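Local coordinates for peptidase S15/CocE/NonD (Thaumarchaeota archaeon SCGC AB-539-E09, PDB 4PF1), which is an aminopeptidase of the alpha/beta-hydrolase fold, a serine peptidase that probably cleaves residues from the amino ends of peptides, at residues 117-122 with 163-168; 194-199 with 205-210; 211-216 with 221-226; 586-589 with 594-597. All coordinates share one frame; numbering follows the deposited sequence.

Interaction 1: residues 117-122 with 163-168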
loop_
_atom_site.group_PDB
_atom_site.type_symbol
_atom_site.label_atom_id
_atom_site.label_comp_id
_atom_site.label_asym_id
_atom_site.label_seq_id
_atom_site.Cartn_x
_atom_site.Cartn_y
_atom_site.Cartn_z
ATOM N N MET A 117 27.645 23.112 23.596
ATOM C CA MET A 117 27.992 22.006 24.478
ATOM C C MET A 117 26.788 21.086 24.563
ATOM O O MET A 117 25.719 21.534 24.988
ATOM C CB MET A 117 28.389 22.523 25.874
ATOM C CG MET A 117 29.809 23.052 25.953
ATOM S SD MET A 117 30.161 23.829 27.556
ATOM C CE MET A 117 30.392 22.378 28.579
ATOM N N MET A 118 26.931 19.826 24.088
ATOM C CA MET A 118 25.864 18.811 24.085
ATOM C C MET A 118 25.202 18.741 25.462
ATOM O O MET A 118 25.886 18.468 26.443
ATOM C CB MET A 118 26.438 17.431 23.685
ATOM C CG MET A 118 25.420 16.284 23.746
ATOM S SD MET A 118 24.221 16.290 22.397
ATOM C CE MET A 118 25.292 15.889 20.992
ATOM N N ASN A 119 23.879 19.029 25.531
ATOM C CA ASN A 119 23.095 19.041 26.779
ATOM C C ASN A 119 23.847 19.820 27.862
ATOM O O ASN A 119 24.105 19.281 28.945
ATOM C CB ASN A 119 22.780 17.608 27.255
ATOM C CG ASN A 119 21.962 16.800 26.289
ATOM O OD1 ASN A 119 22.475 15.900 25.620
ATOM N ND2 ASN A 119 20.661 17.070 26.230
ATOM N N LYS A 120 24.264 21.067 27.535
ATOM C CA LYS A 120 25.060 21.931 28.411
ATOM C C LYS A 120 24.553 21.868 29.861
ATOM O O LYS A 120 23.386 22.180 30.117
ATOM C CB LYS A 120 25.060 23.381 27.899
ATOM C CG LYS A 120 26.187 24.222 28.475
ATOM C CD LYS A 120 26.035 25.670 28.101
ATOM C CE LYS A 120 27.235 26.475 28.521
ATOM N NZ LYS A 120 27.078 27.915 28.183
ATOM N N PRO A 121 25.390 21.377 30.806
ATOM C CA PRO A 121 24.934 21.281 32.201
ATOM C C PRO A 121 24.963 22.632 32.911
ATOM O O PRO A 121 25.443 23.616 32.343
ATOM C CB PRO A 121 25.926 20.296 32.825
ATOM C CG PRO A 121 27.178 20.468 32.038
ATOM C CD PRO A 121 26.795 20.932 30.658
ATOM N N LEU A 122 24.466 22.675 34.164
ATOM C CA LEU A 122 24.474 23.883 34.990
ATOM C C LEU A 122 25.897 24.342 35.277
ATOM O O LEU A 122 26.806 23.506 35.334
ATOM C CB LEU A 122 23.760 23.627 36.331
ATOM C CG LEU A 122 22.235 23.505 36.336
ATOM C CD1 LEU A 122 21.741 23.334 37.744
ATOM C CD2 LEU A 122 21.562 24.736 35.718
ATOM N N GLU A 163 14.292 18.945 23.835
ATOM C CA GLU A 163 13.396 20.060 24.157
ATOM C C GLU A 163 12.739 19.834 25.527
ATOM O O GLU A 163 12.318 20.788 26.170
ATOM C CB GLU A 163 12.336 20.250 23.062
ATOM C CG GLU A 163 12.930 20.647 21.718
ATOM C CD GLU A 163 11.972 20.662 20.542
ATOM O OE1 GLU A 163 10.768 20.387 20.738
ATOM O OE2 GLU A 163 12.432 20.951 19.415
ATOM N N GLY A 164 12.683 18.572 25.957
ATOM C CA GLY A 164 12.195 18.188 27.274
ATOM C C GLY A 164 13.250 18.460 28.325
ATOM O O GLY A 164 12.930 18.886 29.435
ATOM N N TYR A 165 14.530 18.236 27.959
ATOM C CA TYR A 165 15.695 18.518 28.803
ATOM C C TYR A 165 15.788 20.028 29.050
ATOM O O TYR A 165 16.004 20.443 30.187
ATOM C CB TYR A 165 16.988 17.974 28.144
ATOM C CG TYR A 165 18.276 18.507 28.736
ATOM C CD1 TYR A 165 18.860 17.903 29.844
ATOM C CD2 TYR A 165 18.939 19.588 28.157
ATOM C CE1 TYR A 165 20.049 18.386 30.389
ATOM C CE2 TYR A 165 20.120 20.090 28.705
ATOM C CZ TYR A 165 20.679 19.476 29.814
ATOM O OH TYR A 165 21.858 19.936 30.344
ATOM N N THR A 166 15.592 20.849 27.990
ATOM C CA THR A 166 15.642 22.313 28.119
ATOM C C THR A 166 14.457 22.811 28.953
ATOM O O THR A 166 14.619 23.767 29.702
ATOM C CB THR A 166 15.713 23.010 26.756
ATOM O OG1 THR A 166 14.547 22.704 25.999
ATOM C CG2 THR A 166 16.971 22.649 25.973
ATOM N N THR A 167 13.286 22.123 28.861
ATOM C CA THR A 167 12.079 22.430 29.646
ATOM C C THR A 167 12.384 22.245 31.149
ATOM O O THR A 167 11.997 23.087 31.962
ATOM C CB THR A 167 10.901 21.545 29.168
ATOM O OG1 THR A 167 10.527 21.931 27.844
ATOM C CG2 THR A 167 9.684 21.624 30.086
ATOM N N LEU A 168 13.099 21.156 31.505
ATOM C CA LEU A 168 13.496 20.880 32.889
ATOM C C LEU A 168 14.453 21.953 33.413
ATOM O O LEU A 168 14.371 22.329 34.586
ATOM C CB LEU A 168 14.159 19.497 33.008
ATOM C CG LEU A 168 13.281 18.275 32.744
ATOM C CD1 LEU A 168 14.130 17.028 32.629
ATOM C CD2 LEU A 168 12.219 18.100 33.833
#
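Tyr165 reaches from helix 162-169 to the backbone of Asn119 and Lys120. Its CG stands anti to the backbone N (chi1 165°), which carries the ring off the helix toward residues 117-122. The phenol oxygen OH ends 2.7 Å from Lys120 O and equally near Asn119 O. Its one proton can go to Lys120 O, but Asn119 O is as close, and which of them takes it is not settled. Lys120 O lies at the edge of the ring, in its plane. Asn119 covers one face instead. Its ND2 sits 3.6 Å above the ring plane, displaced toward the rim by CG and CD2. Its CB makes a CH-pi contact over the same ring, 24° off the ring normal. The amide plane is 83° from the ring plane, so the amide stands nearly upright on the ring. Helix 162-169 follows strand 154-160 of the central sheet in this alpha/beta-hydrolase fold, close to a probable Ser161-His328-Asp295 triad. The loop with Asn119 follows strand 100-105. Lys120 turns its end away from Tyr165, and its NZ bonds to Thr131 O and Thr129 OG1. On the helix, Thr167 OG1 donates to Glu163 O over 2.7 Å, and that carbonyl also accepts from Thr167 N.

Interaction 2: residues 194-199 with 205-210. With GOL (glycerol), chain I.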
loop_
_atom_site.group_PDB
_atom_site.type_symbol
_atom_site.label_atom_id
_atom_site.label_comp_id
_atom_site.label_asym_id
_atom_site.label_seq_id
_atom_site.Cartn_x
_atom_site.Cartn_y
_atom_site.Cartn_z
ATOM N N ASP A 194 18.866 6.229 28.906
ATOM C CA ASP A 194 18.200 7.053 27.909
ATOM C C ASP A 194 18.848 6.896 26.505
ATOM O O ASP A 194 18.728 5.822 25.921
ATOM C CB ASP A 194 18.059 8.518 28.358
ATOM C CG ASP A 194 16.936 8.743 29.376
ATOM O OD1 ASP A 194 15.936 7.987 29.342
ATOM O OD2 ASP A 194 17.053 9.679 30.193
ATOM N N ASP A 195 19.488 7.943 25.956
ATOM C CA ASP A 195 19.960 7.936 24.563
ATOM C C ASP A 195 21.317 7.283 24.268
ATOM O O ASP A 195 21.433 6.619 23.239
ATOM C CB ASP A 195 19.998 9.363 24.009
ATOM C CG ASP A 195 18.628 9.974 23.854
ATOM O OD1 ASP A 195 17.885 9.541 22.951
ATOM O OD2 ASP A 195 18.300 10.884 24.633
ATOM N N TRP A 196 22.358 7.571 25.063
ATOM C CA TRP A 196 23.728 7.147 24.737
ATOM C C TRP A 196 24.068 5.728 25.215
ATOM O O TRP A 196 24.701 4.985 24.469
ATOM C CB TRP A 196 24.760 8.167 25.260
ATOM C CG TRP A 196 24.287 9.600 25.211
ATOM C CD1 TRP A 196 24.172 10.459 26.263
ATOM C CD2 TRP A 196 23.790 10.304 24.059
ATOM N NE1 TRP A 196 23.635 11.655 25.844
ATOM C CE2 TRP A 196 23.387 11.586 24.495
ATOM C CE3 TRP A 196 23.632 9.970 22.701
ATOM C CZ2 TRP A 196 22.897 12.555 23.612
ATOM C CZ3 TRP A 196 23.098 10.914 21.837
ATOM C CH2 TRP A 196 22.737 12.189 22.294
ATOM N N PHE A 197 23.675 5.365 26.446
ATOM C CA PHE A 197 23.913 4.029 27.008
ATOM C C PHE A 197 22.687 3.529 27.775
ATOM O O PHE A 197 21.917 4.336 28.299
ATOM C CB PHE A 197 25.124 4.021 27.983
ATOM C CG PHE A 197 26.461 4.540 27.504
ATOM C CD1 PHE A 197 26.722 5.907 27.467
ATOM C CD2 PHE A 197 27.517 3.667 27.268
ATOM C CE1 PHE A 197 27.978 6.387 27.088
ATOM C CE2 PHE A 197 28.775 4.149 26.885
ATOM C CZ PHE A 197 28.998 5.505 26.801
ATOM N N HIS A 198 22.551 2.193 27.893
ATOM C CA HIS A 198 21.561 1.529 28.737
ATOM C C HIS A 198 22.316 0.623 29.686
ATOM O O HIS A 198 22.841 -0.411 29.264
ATOM C CB HIS A 198 20.518 0.750 27.915
ATOM C CG HIS A 198 19.420 1.601 27.353
ATOM N ND1 HIS A 198 18.139 1.114 27.213
ATOM C CD2 HIS A 198 19.461 2.866 26.875
ATOM C CE1 HIS A 198 17.442 2.091 26.658
ATOM N NE2 HIS A 198 18.197 3.162 26.431
ATOM N N MET A 199 22.475 1.074 30.947
ATOM C CA MET A 199 23.220 0.377 32.008
ATOM C C MET A 199 24.647 -0.042 31.528
ATOM O O MET A 199 25.096 -1.164 31.781
ATOM C CB MET A 199 22.415 -0.824 32.557
ATOM C CG MET A 199 21.255 -0.404 33.449
ATOM S SD MET A 199 20.154 -1.765 33.927
ATOM C CE MET A 199 19.085 -1.855 32.474
ATOM N N GLU A 205 24.618 3.359 17.266
ATOM C CA GLU A 205 23.756 3.794 16.159
ATOM C C GLU A 205 23.017 5.100 16.467
ATOM O O GLU A 205 22.804 5.909 15.563
ATOM C CB GLU A 205 22.743 2.708 15.806
ATOM C CG GLU A 205 23.170 1.844 14.636
ATOM C CD GLU A 205 22.002 1.328 13.820
ATOM O OE1 GLU A 205 21.281 0.434 14.317
ATOM O OE2 GLU A 205 21.768 1.866 12.715
ATOM N N ALA A 206 22.595 5.288 17.722
ATOM C CA ALA A 206 21.879 6.491 18.136
ATOM C C ALA A 206 22.839 7.618 18.522
ATOM O O ALA A 206 22.435 8.782 18.522
ATOM C CB ALA A 206 20.960 6.171 19.307
ATOM N N SER A 207 24.107 7.286 18.844
ATOM C CA SER A 207 25.063 8.285 19.308
ATOM C C SER A 207 25.940 8.878 18.200
ATOM O O SER A 207 25.953 10.098 18.046
ATOM C CB SER A 207 25.948 7.709 20.408
ATOM O OG SER A 207 25.170 7.228 21.492
ATOM N N LEU A 208 26.711 8.036 17.474
ATOM C CA LEU A 208 27.688 8.483 16.465
ATOM C C LEU A 208 27.072 9.351 15.334
ATOM O O LEU A 208 27.550 10.472 15.158
ATOM C CB LEU A 208 28.485 7.306 15.870
ATOM C CG LEU A 208 29.333 6.476 16.848
ATOM C CD1 LEU A 208 30.056 5.361 16.123
ATOM C CD2 LEU A 208 30.343 7.341 17.582
ATOM N N PRO A 209 26.024 8.906 14.575
ATOM C CA PRO A 209 25.469 9.781 13.517
ATOM C C PRO A 209 24.890 11.088 14.065
ATOM O O PRO A 209 25.048 12.135 13.436
ATOM C CB PRO A 209 24.375 8.918 12.872
ATOM C CG PRO A 209 24.725 7.515 13.238
ATOM C CD PRO A 209 25.326 7.606 14.604
ATOM N N TYR A 210 24.253 11.033 15.254
ATOM C CA TYR A 210 23.648 12.197 15.904
ATOM C C TYR A 210 24.712 13.214 16.345
ATOM O O TYR A 210 24.542 14.406 16.093
ATOM C CB TYR A 210 22.780 11.765 17.096
ATOM C CG TYR A 210 22.129 12.916 17.830
ATOM C CD1 TYR A 210 22.725 13.478 18.956
ATOM C CD2 TYR A 210 20.895 13.419 17.424
ATOM C CE1 TYR A 210 22.128 14.534 19.638
ATOM C CE2 TYR A 210 20.284 14.471 18.107
ATOM C CZ TYR A 210 20.904 15.023 19.215
ATOM O OH TYR A 210 20.310 16.051 19.898
HETATM C C1 GOL I . 18.424 12.740 20.799
HETATM O O1 GOL I . 17.906 12.662 22.122
HETATM C C2 GOL I . 18.382 11.390 20.120
HETATM O O2 GOL I . 17.593 11.477 18.926
HETATM C C3 GOL I . 19.791 10.960 19.779
HETATM O O3 GOL I . 19.794 9.887 18.846
#
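Trp196 brings the edge of its indole against Ser207 and Tyr210 on helix 204-215. CH2 of Trp196 lies 3.6 Å from Tyr210 CD1, which approaches the indole from its rim, roughly level with the ring. The two rings meet obliquely, planes 40° apart, with the centroid of the six-membered ring 5.7 Å from that of Tyr210. Further round the same edge, Trp196 CE3 is 3.4 Å from Ser207 OG, while that hydroxyl bonds to Arg203 O. The Tyr210 ring is turned toward Trp196 with CG anti to its backbone N (chi1 179°), and its OH bonds to Tyr69 OH. Over one indole face lies Asp195 CB, centred on the ring. Both segments belong to the S15 peptidase region of the alpha/beta-hydrolase fold. Strand 197-198 pairs with 201-202 in a short hairpin that leads into helix 204-215. A glycerol, probably from the crystallisation liquor, lies among Asp195, Ala206 and Tyr210. Its C3 stands 3.5 Å above one face of the Tyr210 ring, toward the rim. Its O3 donates to Ala206 O over 2.9 Å, and O1 gives a weak bond to Asp195 OD2 at 3.1 Å. Glycerol also bonds to Glu297 OE2 and to Ser161 OG, the serine of a probable catalytic triad, consistent with a place in the active-site pocket.

Interaction 3: residues 211-216 with 221-226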
loop_
_atom_site.group_PDB
_atom_site.type_symbol
_atom_site.label_atom_id
_atom_site.label_comp_id
_atom_site.label_asym_id
_atom_site.label_seq_id
_atom_site.Cartn_x
_atom_site.Cartn_y
_atom_site.Cartn_z
ATOM N N ALA A 211 25.801 12.752 17.003
ATOM C CA ALA A 211 26.890 13.644 17.419
ATOM C C ALA A 211 27.545 14.289 16.192
ATOM O O ALA A 211 27.836 15.478 16.216
ATOM C CB ALA A 211 27.925 12.878 18.235
ATOM N N TYR A 212 27.690 13.521 15.094
ATOM C CA TYR A 212 28.257 14.002 13.833
ATOM C C TYR A 212 27.389 15.105 13.231
ATOM O O TYR A 212 27.892 16.183 12.958
ATOM C CB TYR A 212 28.397 12.834 12.838
ATOM C CG TYR A 212 29.206 13.153 11.599
ATOM C CD1 TYR A 212 28.603 13.700 10.470
ATOM C CD2 TYR A 212 30.558 12.831 11.525
ATOM C CE1 TYR A 212 29.336 13.960 9.311
ATOM C CE2 TYR A 212 31.300 13.076 10.370
ATOM C CZ TYR A 212 30.685 13.642 9.265
ATOM O OH TYR A 212 31.414 13.893 8.127
ATOM N N ASN A 213 26.083 14.831 13.031
ATOM C CA ASN A 213 25.129 15.761 12.421
ATOM C C ASN A 213 24.960 17.048 13.230
ATOM O O ASN A 213 25.047 18.134 12.664
ATOM C CB ASN A 213 23.760 15.074 12.219
ATOM C CG ASN A 213 23.772 13.986 11.174
ATOM O OD1 ASN A 213 24.604 13.971 10.267
ATOM N ND2 ASN A 213 22.849 13.040 11.279
ATOM N N GLN A 214 24.750 16.933 14.543
ATOM C CA GLN A 214 24.537 18.087 15.421
ATOM C C GLN A 214 25.832 18.844 15.774
ATOM O O GLN A 214 25.746 19.987 16.237
ATOM C CB GLN A 214 23.844 17.646 16.732
ATOM C CG GLN A 214 22.425 17.083 16.554
ATOM C CD GLN A 214 21.426 18.128 16.125
ATOM O OE1 GLN A 214 20.894 18.085 15.018
ATOM N NE2 GLN A 214 21.137 19.080 16.998
ATOM N N GLU A 215 27.024 18.217 15.617
ATOM C CA GLU A 215 28.256 18.885 16.067
ATOM C C GLU A 215 29.358 19.078 15.009
ATOM O O GLU A 215 30.362 19.727 15.325
ATOM C CB GLU A 215 28.846 18.173 17.281
ATOM C CG GLU A 215 27.894 18.132 18.460
ATOM C CD GLU A 215 28.539 17.783 19.780
ATOM O OE1 GLU A 215 29.627 17.164 19.772
ATOM O OE2 GLU A 215 27.976 18.172 20.826
ATOM N N ALA A 216 29.196 18.559 13.773
ATOM C CA ALA A 216 30.215 18.821 12.741
ATOM C C ALA A 216 30.202 20.316 12.383
ATOM O O ALA A 216 31.260 20.942 12.314
ATOM C CB ALA A 216 29.965 17.970 11.503
ATOM N N GLU A 221 25.298 21.524 8.323
ATOM C CA GLU A 221 25.631 21.607 6.898
ATOM C C GLU A 221 26.438 20.391 6.441
ATOM O O GLU A 221 26.504 20.121 5.241
ATOM C CB GLU A 221 26.401 22.895 6.599
ATOM C CG GLU A 221 25.551 24.148 6.701
ATOM C CD GLU A 221 26.317 25.445 6.538
ATOM O OE1 GLU A 221 27.415 25.570 7.128
ATOM O OE2 GLU A 221 25.799 26.355 5.851
ATOM N N ILE A 222 27.077 19.681 7.393
ATOM C CA ILE A 222 27.856 18.467 7.124
ATOM C C ILE A 222 27.133 17.303 7.793
ATOM O O ILE A 222 26.974 17.303 9.020
ATOM C CB ILE A 222 29.337 18.608 7.585
ATOM C CG1 ILE A 222 30.063 19.717 6.775
ATOM C CG2 ILE A 222 30.074 17.256 7.480
ATOM C CD1 ILE A 222 31.486 20.085 7.257
ATOM N N LYS A 223 26.640 16.343 6.987
ATOM C CA LYS A 223 25.853 15.236 7.516
ATOM C C LYS A 223 26.494 13.869 7.269
ATOM O O LYS A 223 27.215 13.674 6.286
ATOM C CB LYS A 223 24.420 15.276 6.971
ATOM C CG LYS A 223 23.577 16.362 7.633
ATOM C CD LYS A 223 22.144 16.368 7.146
ATOM C CE LYS A 223 21.426 17.620 7.589
ATOM N NZ LYS A 223 19.981 17.585 7.238
ATOM N N TRP A 224 26.240 12.935 8.209
ATOM C CA TRP A 224 26.754 11.562 8.240
ATOM C C TRP A 224 26.589 10.868 6.890
ATOM O O TRP A 224 25.480 10.806 6.353
ATOM C CB TRP A 224 26.045 10.768 9.352
ATOM C CG TRP A 224 26.483 9.337 9.484
ATOM C CD1 TRP A 224 25.950 8.255 8.846
ATOM C CD2 TRP A 224 27.481 8.827 10.377
ATOM N NE1 TRP A 224 26.583 7.105 9.255
ATOM C CE2 TRP A 224 27.521 7.425 10.204
ATOM C CE3 TRP A 224 28.349 9.417 11.314
ATOM C CZ2 TRP A 224 28.399 6.607 10.923
ATOM C CZ3 TRP A 224 29.211 8.604 12.034
ATOM C CH2 TRP A 224 29.244 7.220 11.825
ATOM N N TRP A 225 27.701 10.375 6.331
ATOM C CA TRP A 225 27.675 9.676 5.052
ATOM C C TRP A 225 27.594 8.159 5.277
ATOM O O TRP A 225 27.953 7.671 6.352
ATOM C CB TRP A 225 28.881 10.061 4.166
ATOM C CG TRP A 225 30.224 9.845 4.800
ATOM C CD1 TRP A 225 30.983 10.775 5.448
ATOM C CD2 TRP A 225 30.986 8.628 4.805
ATOM N NE1 TRP A 225 32.160 10.208 5.880
ATOM C CE2 TRP A 225 32.189 8.891 5.498
ATOM C CE3 TRP A 225 30.764 7.334 4.300
ATOM C CZ2 TRP A 225 33.169 7.911 5.697
ATOM C CZ3 TRP A 225 31.734 6.363 4.499
ATOM C CH2 TRP A 225 32.923 6.655 5.184
ATOM N N SER A 226 27.106 7.424 4.264
ATOM C CA SER A 226 26.945 5.972 4.329
ATOM C C SER A 226 27.633 5.270 3.158
ATOM O O SER A 226 27.699 5.812 2.055
ATOM C CB SER A 226 25.464 5.607 4.342
ATOM O OG SER A 226 25.275 4.209 4.491
HETATM O O HOH W 1 33.465 12.214 7.464
HETATM O O HOH W 2 29.994 14.115 5.808
HETATM O O HOH W 3 26.844 19.180 10.930
#
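Tyr212 and Asn213, near the C-terminal end of helix 204-215, pack against the chain as it returns through residues 221-226. This helix-to-loop turn lies in the S15 peptidase region of the alpha/beta-hydrolase fold. Tyr212 and Trp224 form an edge-to-face (T-shaped) pair: the indole edge points at the tyrosine face, with planes at 89°. Trp224 CE3 also meets Tyr212 CB at 3.7 Å. Beside them, Asn213 OD1 accepts from Trp224 N at 2.8 Å. This bond is nearly straight, 171° at the hydrogen, and lies in the carbonyl plane of the amide. With chi1 at -68°, Asn213 CG lies anti to its carbonyl carbon, and the amide oxygen can reach that N-H. Ile222 CG2 touches the outer part of Tyr212, 3.8 Å from CE1, while Ile222 CB packs on Ala216 CB. Two waters bind Tyr212 OH; one accepts from Trp225 NE1 and the other donates to Lys223 O. A leucine in place of Tyr212 would probably leave these two waters without their shared hydroxyl and the Trp224 edge without an aromatic face. Further out, the second subunit covers the turn. Phe23 of that subunit meets the Tyr212 ring and packs on Ile222 and Ala216, and Asn79 of the second subunit bonds through ND2 to Lys223 O. A third water donates to both Asn213 O and Ile222 O, 2.7 Å from each.

Interaction 4: residues 586-589 with 594-597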
loop_
_atom_site.group_PDB
_atom_site.type_symbol
_atom_site.label_atom_id
_atom_site.label_comp_id
_atom_site.label_asym_id
_atom_site.label_seq_id
_atom_site.Cartn_x
_atom_site.Cartn_y
_atom_site.Cartn_z
ATOM N N ARG A 586 28.979 -4.588 20.272
ATOM C CA ARG A 586 29.180 -5.931 20.820
ATOM C C ARG A 586 30.068 -5.923 22.033
ATOM O O ARG A 586 31.095 -5.232 22.053
ATOM C CB ARG A 586 29.816 -6.867 19.783
ATOM C CG ARG A 586 29.034 -7.038 18.500
ATOM C CD ARG A 586 29.894 -7.668 17.424
ATOM N NE ARG A 586 31.117 -6.902 17.160
ATOM C CZ ARG A 586 32.285 -7.450 16.838
ATOM N NH1 ARG A 586 32.406 -8.767 16.743
ATOM N NH2 ARG A 586 33.343 -6.684 16.617
ATOM N N ASN A 587 29.726 -6.753 23.018
ATOM C CA ASN A 587 30.608 -6.985 24.141
ATOM C C ASN A 587 31.662 -7.990 23.657
ATOM O O ASN A 587 31.290 -9.006 23.056
ATOM C CB ASN A 587 29.839 -7.507 25.358
ATOM C CG ASN A 587 30.650 -7.487 26.631
ATOM O OD1 ASN A 587 31.671 -8.171 26.763
ATOM N ND2 ASN A 587 30.210 -6.700 27.599
ATOM N N PRO A 588 32.977 -7.706 23.828
ATOM C CA PRO A 588 34.003 -8.650 23.330
ATOM C C PRO A 588 33.930 -10.028 23.991
ATOM O O PRO A 588 34.371 -11.014 23.400
ATOM C CB PRO A 588 35.327 -7.946 23.659
ATOM C CG PRO A 588 34.964 -6.512 23.888
ATOM C CD PRO A 588 33.595 -6.531 24.473
ATOM N N GLN A 589 33.346 -10.093 25.207
ATOM C CA GLN A 589 33.169 -11.295 26.035
ATOM C C GLN A 589 34.512 -11.726 26.682
ATOM O O GLN A 589 34.594 -12.765 27.334
ATOM C CB GLN A 589 32.443 -12.438 25.290
ATOM C CG GLN A 589 31.042 -11.995 24.849
ATOM C CD GLN A 589 30.152 -13.046 24.246
ATOM O OE1 GLN A 589 28.932 -12.882 24.216
ATOM N NE2 GLN A 589 30.722 -14.100 23.677
ATOM N N ASN A 594 38.572 -0.518 27.671
ATOM C CA ASN A 594 37.553 0.284 27.001
ATOM C C ASN A 594 37.006 -0.465 25.774
ATOM O O ASN A 594 37.752 -0.733 24.832
ATOM C CB ASN A 594 38.141 1.652 26.595
ATOM C CG ASN A 594 37.116 2.740 26.369
ATOM O OD1 ASN A 594 35.930 2.487 26.145
ATOM N ND2 ASN A 594 37.558 3.985 26.420
ATOM N N ILE A 595 35.695 -0.792 25.786
ATOM C CA ILE A 595 35.049 -1.536 24.694
ATOM C C ILE A 595 34.966 -0.668 23.408
ATOM O O ILE A 595 34.929 -1.227 22.304
ATOM C CB ILE A 595 33.672 -2.121 25.142
ATOM C CG1 ILE A 595 33.884 -3.184 26.256
ATOM C CG2 ILE A 595 32.873 -2.715 23.956
ATOM C CD1 ILE A 595 32.630 -3.630 26.995
ATOM N N MET A 596 35.053 0.681 23.545
ATOM C CA MET A 596 35.070 1.611 22.398
ATOM C C MET A 596 36.199 1.273 21.414
ATOM O O MET A 596 36.013 1.390 20.203
ATOM C CB MET A 596 35.235 3.078 22.862
ATOM C CG MET A 596 34.092 3.602 23.715
ATOM S SD MET A 596 32.504 3.722 22.858
ATOM C CE MET A 596 31.609 4.734 24.028
ATOM N N PHE A 597 37.370 0.856 21.946
ATOM C CA PHE A 597 38.569 0.559 21.164
ATOM C C PHE A 597 39.048 -0.896 21.370
ATOM O O PHE A 597 40.244 -1.174 21.226
ATOM C CB PHE A 597 39.697 1.553 21.535
ATOM C CG PHE A 597 39.254 2.998 21.627
ATOM C CD1 PHE A 597 39.042 3.752 20.477
ATOM C CD2 PHE A 597 39.049 3.601 22.862
ATOM C CE1 PHE A 597 38.624 5.083 20.564
ATOM C CE2 PHE A 597 38.635 4.933 22.947
ATOM C CZ PHE A 597 38.424 5.665 21.797
#
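The backbones approach most closely at Asn587 and Ile595, with 7.1 Å between their CA atoms, and no hydrogen bond joins the two segments. Ile595, in a short 3-10 turn, carries the contact from its side. Its CG1 lies 3.8 Å from the CD corner of Pro588. The other branch, CG2, stands anti to the backbone N and lies 3.6 Å from Arg586 O. At the tip, CD1 comes within 4.0 Å of Asn587 ND2. That amide is held by Asp500 OD1 and Asp502 OD1, while its OD1 accepts from Gln589 N (3.0 Å) in an Asx turn. Asn594 OD1 makes a second Asx turn with Met596 N, the donor standing above the carbonyl plane. With Ile595 cut back to an alanine, Pro588 CD would probably face a gap and Arg586 O would lose its apolar cover. Both segments belong to one loop of the C-terminal non-catalytic domain, between strands 571-577 and 606-625. The loop also reaches the peptidase region: Arg586 NH2 bonds to Gly239 O, and Asn594 ND2 to Ala260 O. Across the contact itself, then, cohesion rests on van der Waals packing of one branched side chain, while hydrogen bonds fix the backbone turns on both sides of it.

How the interactions relate
Interactions 1, 2 and 3 follow one another along the chain and touch in space. Met118 of interaction 1 joins it to both others: its CE lies 3.7 Å from Tyr210 CE1 of interaction 2, and its CB 3.3 Å from Glu215 OE2 of interaction 3. Interactions 2 and 3 share helix 204-215, where Pro209 CA packs 3.6 Å from Trp224 CE3. Interaction 2 lies at the glycerol site beside Ser161 of the probable triad, and interaction 1 is close to that triad. Interactions 1 and 3 both meet the second subunit. Interaction 4, in the C-terminal domain, reaches interaction 2 through Met596 CE and Phe197 CZ, 3.9 Å apart.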